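Local coordinates for protein ComZ (Thermus thermophilus, PDB 6QVI) that is a competence-associated pilin that probably acts as a DNA receptor at the pilus tip during natural transformation, at residues Leu32-Glu40 / Phe52-Arg63. Numbering follows the deposited sequence.
Sequences LFQQYVWRE and FTSLARGLDLDR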
ATOM      1  N   LEU A  32     -24.441   2.958  -5.227  1.00 60.03           N
ATOM      2  CA  LEU A  32     -23.533   3.786  -4.450  1.00 57.74           C
ATOM      3  C   LEU A  32     -22.614   2.910  -3.600  1.00 64.86           C
ATOM      4  O   LEU A  32     -21.385   3.052  -3.641  1.00 63.33           O
ATOM      5  CB  LEU A  32     -24.342   4.748  -3.590  1.00 53.69           C
ATOM      6  CG  LEU A  32     -23.599   5.968  -3.037  1.00 56.25           C
ATOM      7  CD1 LEU A  32     -22.941   6.731  -4.185  1.00 53.24           C
ATOM      8  CD2 LEU A  32     -24.531   6.891  -2.235  1.00 52.93           C
ATOM      9  N   PHE A  33     -23.193   1.927  -2.904  1.00 65.51           N
ATOM     10  CA  PHE A  33     -22.385   0.960  -2.181  1.00 67.20           C
ATOM     11  C   PHE A  33     -21.435   0.231  -3.119  1.00 68.51           C
ATOM     12  O   PHE A  33     -20.327  -0.138  -2.711  1.00 67.26           O
ATOM     13  CB  PHE A  33     -23.281  -0.059  -1.452  1.00 64.01           C
ATOM     14  CG  PHE A  33     -22.511  -1.142  -0.713  1.00 62.00           C
ATOM     15  CD1 PHE A  33     -22.323  -2.392  -1.282  1.00 68.56           C
ATOM     16  CD2 PHE A  33     -21.969  -0.912   0.533  1.00 63.40           C
ATOM     17  CE1 PHE A  33     -21.617  -3.400  -0.616  1.00 70.58           C
ATOM     18  CE2 PHE A  33     -21.220  -1.916   1.194  1.00 63.72           C
ATOM     19  CZ  PHE A  33     -21.056  -3.147   0.623  1.00 65.39           C
ATOM     20  N   GLN A  34     -21.848  -0.011  -4.364  1.00 64.37           N
ATOM     21  CA  GLN A  34     -20.954  -0.731  -5.255  1.00 67.28           C
ATOM     22  C   GLN A  34     -19.816   0.169  -5.718  1.00 60.87           C
ATOM     23  O   GLN A  34     -18.687  -0.292  -5.912  1.00 68.12           O
ATOM     24  CB  GLN A  34     -21.696  -1.298  -6.459  1.00 75.52           C
ATOM     25  CG  GLN A  34     -20.821  -2.312  -7.152  1.00 96.66           C
ATOM     26  CD  GLN A  34     -21.173  -2.537  -8.597  1.00111.80           C
ATOM     27  OE1 GLN A  34     -20.802  -1.740  -9.464  1.00119.64           O
ATOM     28  NE2 GLN A  34     -21.832  -3.646  -8.881  1.00116.02           N
ATOM     29  N   GLN A  35     -20.084   1.466  -5.846  1.00 61.92           N
ATOM     30  CA  GLN A  35     -19.009   2.414  -6.070  1.00 70.25           C
ATOM     31  C   GLN A  35     -18.086   2.476  -4.862  1.00 72.60           C
ATOM     32  O   GLN A  35     -16.900   2.783  -5.011  1.00 64.96           O
ATOM     33  CB  GLN A  35     -19.598   3.787  -6.385  1.00 68.65           C
ATOM     34  CG  GLN A  35     -20.103   3.903  -7.821  1.00 71.10           C
ATOM     35  CD  GLN A  35     -18.981   4.264  -8.773  1.00 76.28           C
ATOM     36  OE1 GLN A  35     -18.251   5.219  -8.538  1.00 79.63           O
ATOM     37  NE2 GLN A  35     -18.813   3.480  -9.828  1.00 82.63           N
ATOM     38  N   TYR A  36     -18.609   2.167  -3.664  1.00 74.84           N
ATOM     39  CA  TYR A  36     -17.782   2.143  -2.466  1.00 69.42           C
ATOM     40  C   TYR A  36     -16.901   0.896  -2.401  1.00 71.54           C
ATOM     41  O   TYR A  36     -15.768   0.970  -1.930  1.00 81.73           O
ATOM     42  CB  TYR A  36     -18.658   2.228  -1.214  1.00 63.48           C
ATOM     43  CG  TYR A  36     -18.002   1.598   0.007  1.00 69.40           C
ATOM     44  CD1 TYR A  36     -18.306   0.302   0.403  1.00 71.02           C
ATOM     45  CD2 TYR A  36     -17.055   2.309   0.753  1.00 77.28           C
ATOM     46  CE1 TYR A  36     -17.708  -0.264   1.496  1.00 78.09           C
ATOM     47  CE2 TYR A  36     -16.444   1.749   1.871  1.00 82.07           C
ATOM     48  CZ  TYR A  36     -16.776   0.458   2.236  1.00 86.55           C
ATOM     49  OH  TYR A  36     -16.183  -0.125   3.343  1.00 94.74           O
ATOM     50  N   VAL A  37     -17.399  -0.244  -2.860  1.00 70.44           N
ATOM     51  CA  VAL A  37     -16.584  -1.458  -2.872  1.00 76.93           C
ATOM     52  C   VAL A  37     -15.605  -1.440  -4.029  1.00 82.92           C
ATOM     53  O   VAL A  37     -14.575  -2.115  -3.978  1.00 93.07           O
ATOM     54  CB  VAL A  37     -17.435  -2.745  -2.919  1.00 84.40           C
ATOM     55  CG1 VAL A  37     -18.627  -2.659  -1.963  1.00 81.74           C
ATOM     56  CG2 VAL A  37     -17.871  -3.059  -4.354  1.00 83.93           C
ATOM     57  N   TRP A  38     -15.914  -0.732  -5.117  1.00 81.94           N
ATOM     58  CA  TRP A  38     -14.940  -0.745  -6.193  1.00 95.60           C
ATOM     59  C   TRP A  38     -13.685   0.029  -5.823  1.00 98.24           C
ATOM     60  O   TRP A  38     -12.595  -0.295  -6.325  1.00 96.12           O
ATOM     61  CB  TRP A  38     -15.535  -0.193  -7.494  1.00 94.93           C
ATOM     62  CG  TRP A  38     -14.591  -0.437  -8.637  1.00112.64           C
ATOM     63  CD1 TRP A  38     -14.162  -1.661  -9.114  1.00122.74           C
ATOM     64  CD2 TRP A  38     -13.896   0.552  -9.403  1.00113.59           C
ATOM     65  NE1 TRP A  38     -13.256  -1.484 -10.136  1.00124.31           N
ATOM     66  CE2 TRP A  38     -13.075  -0.140 -10.337  1.00123.98           C
ATOM     67  CE3 TRP A  38     -13.889   1.952  -9.398  1.00102.13           C
ATOM     68  CZ2 TRP A  38     -12.265   0.528 -11.260  1.00124.39           C
ATOM     69  CZ3 TRP A  38     -13.082   2.611 -10.310  1.00106.87           C
ATOM     70  CH2 TRP A  38     -12.281   1.899 -11.231  1.00117.69           C
ATOM     71  N   ARG A  39     -13.796   0.979  -4.896  1.00 92.10           N
ATOM     72  CA  ARG A  39     -12.642   1.720  -4.408  1.00 90.22           C
ATOM     73  C   ARG A  39     -11.969   1.058  -3.222  1.00 91.15           C
ATOM     74  O   ARG A  39     -10.817   1.396  -2.932  1.00 94.90           O
ATOM     75  CB  ARG A  39     -13.081   3.124  -4.004  1.00 84.41           C
ATOM     76  CG  ARG A  39     -13.186   4.066  -5.155  1.00 82.63           C
ATOM     77  CD  ARG A  39     -13.900   5.306  -4.746  1.00 80.85           C
ATOM     78  NE  ARG A  39     -13.894   6.275  -5.836  1.00 86.84           N
ATOM     79  CZ  ARG A  39     -14.747   6.264  -6.859  1.00 82.49           C
ATOM     80  NH1 ARG A  39     -15.670   5.309  -6.954  1.00 73.15           N
ATOM     81  NH2 ARG A  39     -14.654   7.200  -7.797  1.00 81.62           N
ATOM     82  N   GLU A  40     -12.585   0.038  -2.610  1.00 88.58           N
ATOM     83  CA  GLU A  40     -11.876  -0.666  -1.563  1.00 90.77           C
ATOM     84  C   GLU A  40     -10.963  -1.723  -2.148  1.00110.85           C
ATOM     85  O   GLU A  40     -10.039  -2.175  -1.467  1.00114.90           O
ATOM     86  CB  GLU A  40     -12.856  -1.242  -0.521  1.00 73.63           C
ATOM     87  CG  GLU A  40     -13.287  -0.090   0.420  1.00 71.39           C
ATOM     88  CD  GLU A  40     -12.523  -0.016   1.761  1.00 88.71           C
ATOM     89  OE1 GLU A  40     -12.131  -1.050   2.323  1.00103.12           O
ATOM     90  OE2 GLU A  40     -12.209   1.112   2.209  1.00 93.99           O
ATOM     91  N   PHE A  52      -6.428   5.359  -7.392  1.00 99.97           N
ATOM     92  CA  PHE A  52      -7.554   5.579  -6.484  1.00 93.35           C
ATOM     93  C   PHE A  52      -7.851   7.065  -6.348  1.00 85.57           C
ATOM     94  O   PHE A  52      -6.932   7.867  -6.144  1.00 83.31           O
ATOM     95  CB  PHE A  52      -7.290   4.987  -5.085  1.00 75.74           C
ATOM     96  CG  PHE A  52      -8.157   5.596  -3.987  1.00 85.38           C
ATOM     97  CD1 PHE A  52      -7.740   6.703  -3.248  1.00 82.20           C
ATOM     98  CD2 PHE A  52      -9.435   5.094  -3.735  1.00 85.37           C
ATOM     99  CE1 PHE A  52      -8.584   7.264  -2.249  1.00 88.04           C
ATOM    100  CE2 PHE A  52     -10.269   5.651  -2.752  1.00 79.13           C
ATOM    101  CZ  PHE A  52      -9.854   6.731  -2.015  1.00 66.41           C
ATOM    102  N   THR A  53      -9.124   7.425  -6.443  1.00 83.98           N
ATOM    103  CA  THR A  53      -9.587   8.790  -6.237  1.00 84.22           C
ATOM    104  C   THR A  53     -10.853   8.742  -5.391  1.00 81.12           C
ATOM    105  O   THR A  53     -11.708   7.877  -5.604  1.00 87.83           O
ATOM    106  CB  THR A  53      -9.834   9.525  -7.578  1.00 79.86           C
ATOM    107  OG1 THR A  53     -10.519  10.750  -7.324  1.00 85.50           O
ATOM    108  CG2 THR A  53     -10.650   8.670  -8.552  1.00 74.06           C
ATOM    109  N   SER A  54     -10.995   9.687  -4.458  1.00 71.57           N
ATOM    110  CA  SER A  54     -12.110   9.582  -3.533  1.00 68.00           C
ATOM    111  C   SER A  54     -13.451   9.898  -4.186  1.00 77.21           C
ATOM    112  O   SER A  54     -13.570  10.610  -5.195  1.00 79.27           O
ATOM    113  CB  SER A  54     -11.942  10.489  -2.319  1.00 63.30           C
ATOM    114  OG  SER A  54     -12.556  11.738  -2.552  1.00 69.33           O
ATOM    115  N   LEU A  55     -14.479   9.430  -3.490  1.00 73.45           N
ATOM    116  CA  LEU A  55     -15.843   9.586  -3.936  1.00 68.07           C
ATOM    117  C   LEU A  55     -16.217  11.054  -4.058  1.00 65.11           C
ATOM    118  O   LEU A  55     -17.026  11.421  -4.922  1.00 61.82           O
ATOM    119  CB  LEU A  55     -16.740   8.896  -2.919  1.00 65.02           C
ATOM    120  CG  LEU A  55     -17.833   8.010  -3.439  1.00 73.38           C
ATOM    121  CD1 LEU A  55     -17.281   7.264  -4.625  1.00 78.06           C
ATOM    122  CD2 LEU A  55     -18.071   7.049  -2.323  1.00 83.34           C
ATOM    123  N   ALA A  56     -15.610  11.915  -3.231  1.00 59.11           N
ATOM    124  CA  ALA A  56     -16.021  13.313  -3.283  1.00 60.18           C
ATOM    125  C   ALA A  56     -15.652  13.994  -4.590  1.00 60.05           C
ATOM    126  O   ALA A  56     -16.178  15.073  -4.884  1.00 64.27           O
ATOM    127  CB  ALA A  56     -15.434  14.071  -2.107  1.00 62.74           C
ATOM    128  N   ARG A  57     -14.824  13.360  -5.407  1.00 63.69           N
ATOM    129  CA  ARG A  57     -14.398  13.937  -6.666  1.00 63.88           C
ATOM    130  C   ARG A  57     -15.140  13.347  -7.831  1.00 65.33           C
ATOM    131  O   ARG A  57     -14.755  13.567  -8.978  1.00 72.09           O
ATOM    132  CB  ARG A  57     -12.899  13.732  -6.870  1.00 66.65           C
ATOM    133  CG  ARG A  57     -12.023  14.474  -5.886  1.00 71.72           C
ATOM    134  CD  ARG A  57     -11.072  15.398  -6.627  1.00 83.23           C
ATOM    135  NE  ARG A  57     -10.666  14.849  -7.920  1.00 84.97           N
ATOM    136  CZ  ARG A  57      -9.539  14.193  -8.157  1.00 84.77           C
ATOM    137  NH1 ARG A  57      -8.651  14.015  -7.182  1.00 93.76           N
ATOM    138  NH2 ARG A  57      -9.304  13.736  -9.386  1.00 77.31           N
ATOM    139  N   GLY A  58     -16.199  12.611  -7.572  1.00 71.10           N
ATOM    140  CA  GLY A  58     -17.033  12.099  -8.633  1.00 75.80           C
ATOM    141  C   GLY A  58     -17.168  10.599  -8.539  1.00 75.24           C
ATOM    142  O   GLY A  58     -16.606   9.945  -7.663  1.00 82.02           O
ATOM    143  N   LEU A  59     -17.926  10.062  -9.475  1.00 73.39           N
ATOM    144  CA  LEU A  59     -18.127   8.633  -9.552  1.00 72.98           C
ATOM    145  C   LEU A  59     -17.561   8.110 -10.853  1.00 80.01           C
ATOM    146  O   LEU A  59     -17.526   8.812 -11.867  1.00 88.32           O
ATOM    147  CB  LEU A  59     -19.613   8.264  -9.487  1.00 74.82           C
ATOM    148  CG  LEU A  59     -20.407   8.810  -8.320  1.00 74.46           C
ATOM    149  CD1 LEU A  59     -21.775   8.149  -8.299  1.00 81.46           C
ATOM    150  CD2 LEU A  59     -19.674   8.556  -7.035  1.00 71.97           C
ATOM    151  N   ASP A  60     -17.153   6.846 -10.805  1.00 81.43           N
ATOM    152  CA  ASP A  60     -16.656   6.127 -11.960  1.00 90.38           C
ATOM    153  C   ASP A  60     -17.796   5.207 -12.360  1.00 95.23           C
ATOM    154  O   ASP A  60     -17.777   4.001 -12.108  1.00104.48           O
ATOM    155  CB  ASP A  60     -15.383   5.365 -11.613  1.00105.03           C
ATOM    156  CG  ASP A  60     -14.720   4.749 -12.829  1.00117.24           C
ATOM    157  OD1 ASP A  60     -13.585   4.237 -12.702  1.00122.01           O
ATOM    158  OD2 ASP A  60     -15.332   4.787 -13.918  1.00119.98           O
ATOM    159  N   LEU A  61     -18.799   5.801 -13.014  1.00 92.65           N
ATOM    160  CA  LEU A  61     -20.001   5.051 -13.362  1.00 86.91           C
ATOM    161  C   LEU A  61     -19.674   3.974 -14.368  1.00100.54           C
ATOM    162  O   LEU A  61     -20.253   2.884 -14.328  1.00100.25           O
ATOM    163  CB  LEU A  61     -21.033   6.002 -13.950  1.00 74.50           C
ATOM    164  CG  LEU A  61     -21.406   7.089 -12.967  1.00 68.64           C
ATOM    165  CD1 LEU A  61     -22.353   8.031 -13.588  1.00 72.81           C
ATOM    166  CD2 LEU A  61     -22.129   6.417 -11.805  1.00 66.38           C
ATOM    167  N   ASP A  62     -18.772   4.269 -15.294  1.00114.95           N
ATOM    168  CA  ASP A  62     -18.291   3.211 -16.162  1.00128.30           C
ATOM    169  C   ASP A  62     -17.633   2.083 -15.377  1.00128.42           C
ATOM    170  O   ASP A  62     -17.841   0.905 -15.686  1.00133.32           O
ATOM    171  CB  ASP A  62     -17.308   3.737 -17.178  1.00141.37           C
ATOM    172  CG  ASP A  62     -16.820   2.639 -18.066  1.00156.27           C
ATOM    173  OD1 ASP A  62     -15.971   1.839 -17.628  1.00160.39           O
ATOM    174  OD2 ASP A  62     -17.272   2.620 -19.236  1.00163.19           O
ATOM    175  N   ARG A  63     -16.763   2.434 -14.415  1.00121.07           N
ATOM    176  CA  ARG A  63     -15.723   1.543 -13.854  1.00110.02           C
ATOM    177  C   ARG A  63     -14.613   1.276 -14.876  1.00101.43           C
ATOM    178  O   ARG A  63     -14.260   0.135 -15.149  1.00103.80           O
ATOM    179  CB  ARG A  63     -16.294   0.225 -13.303  1.00112.02           C
ATOM    180  CG  ARG A  63     -16.601   0.236 -11.785  1.00118.71           C
ATOM    181  CD  ARG A  63     -17.804  -0.678 -11.396  1.00120.50           C
ATOM    182  NE  ARG A  63     -17.907  -0.878  -9.948  1.00118.29           N
ATOM    183  CZ  ARG A  63     -17.791  -2.060  -9.344  1.00118.02           C
ATOM    184  NH1 ARG A  63     -17.568  -3.154 -10.058  1.00124.80           N
ATOM    185  NH2 ARG A  63     -17.877  -2.151  -8.024  1.00111.82           N
TER
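Arg39 and Gln35, one helical turn apart near the end of the long helix 12-40 of the pseudopilin-like domain, grip the loop that leads from this helix to the antiparallel sheet. Arginine suits its buried place because a long, extended chain carries several N-H groups in one plane. Arg39 NE gives an N-H to Thr53 O at 2.7 Å, almost in line with that carbonyl and in the guanidinium plane, while Leu55 CD1 lies over one face of the group, 3.5 Å from Arg39 CZ. Arg39 NH1 turns back to Gln35 OE1, which also accepts from Asp60 N at 3.0 Å, the two donors arriving from opposite faces of the amide. A kink at chi2 (-84°) brings this buried amide to the loop, where Gln35 NE2 reaches Asp60 O at 2.6 Å, so that glutamine matches both polar groups of one backbone residue. With an alanine in place of Arg39, Thr53 O and Gln35 OE1 would each probably lose a donor and a gap would open beside Leu55.

The solvent-facing side belongs to Gln34, Trp38 and Arg63. Trp38 offers a broad face to an aliphatic chain: Arg63 CG lies over its five-membered ring, 3.7 Å from the centroid, in a CH-pi contact. The charged end of Arg63 passes between Trp38 CB and Gln34 OE1 to a helix carbonyl, Arg63 NH2 donating to Gln34 O (2.9 Å), which Trp38 N approaches from the opposite face.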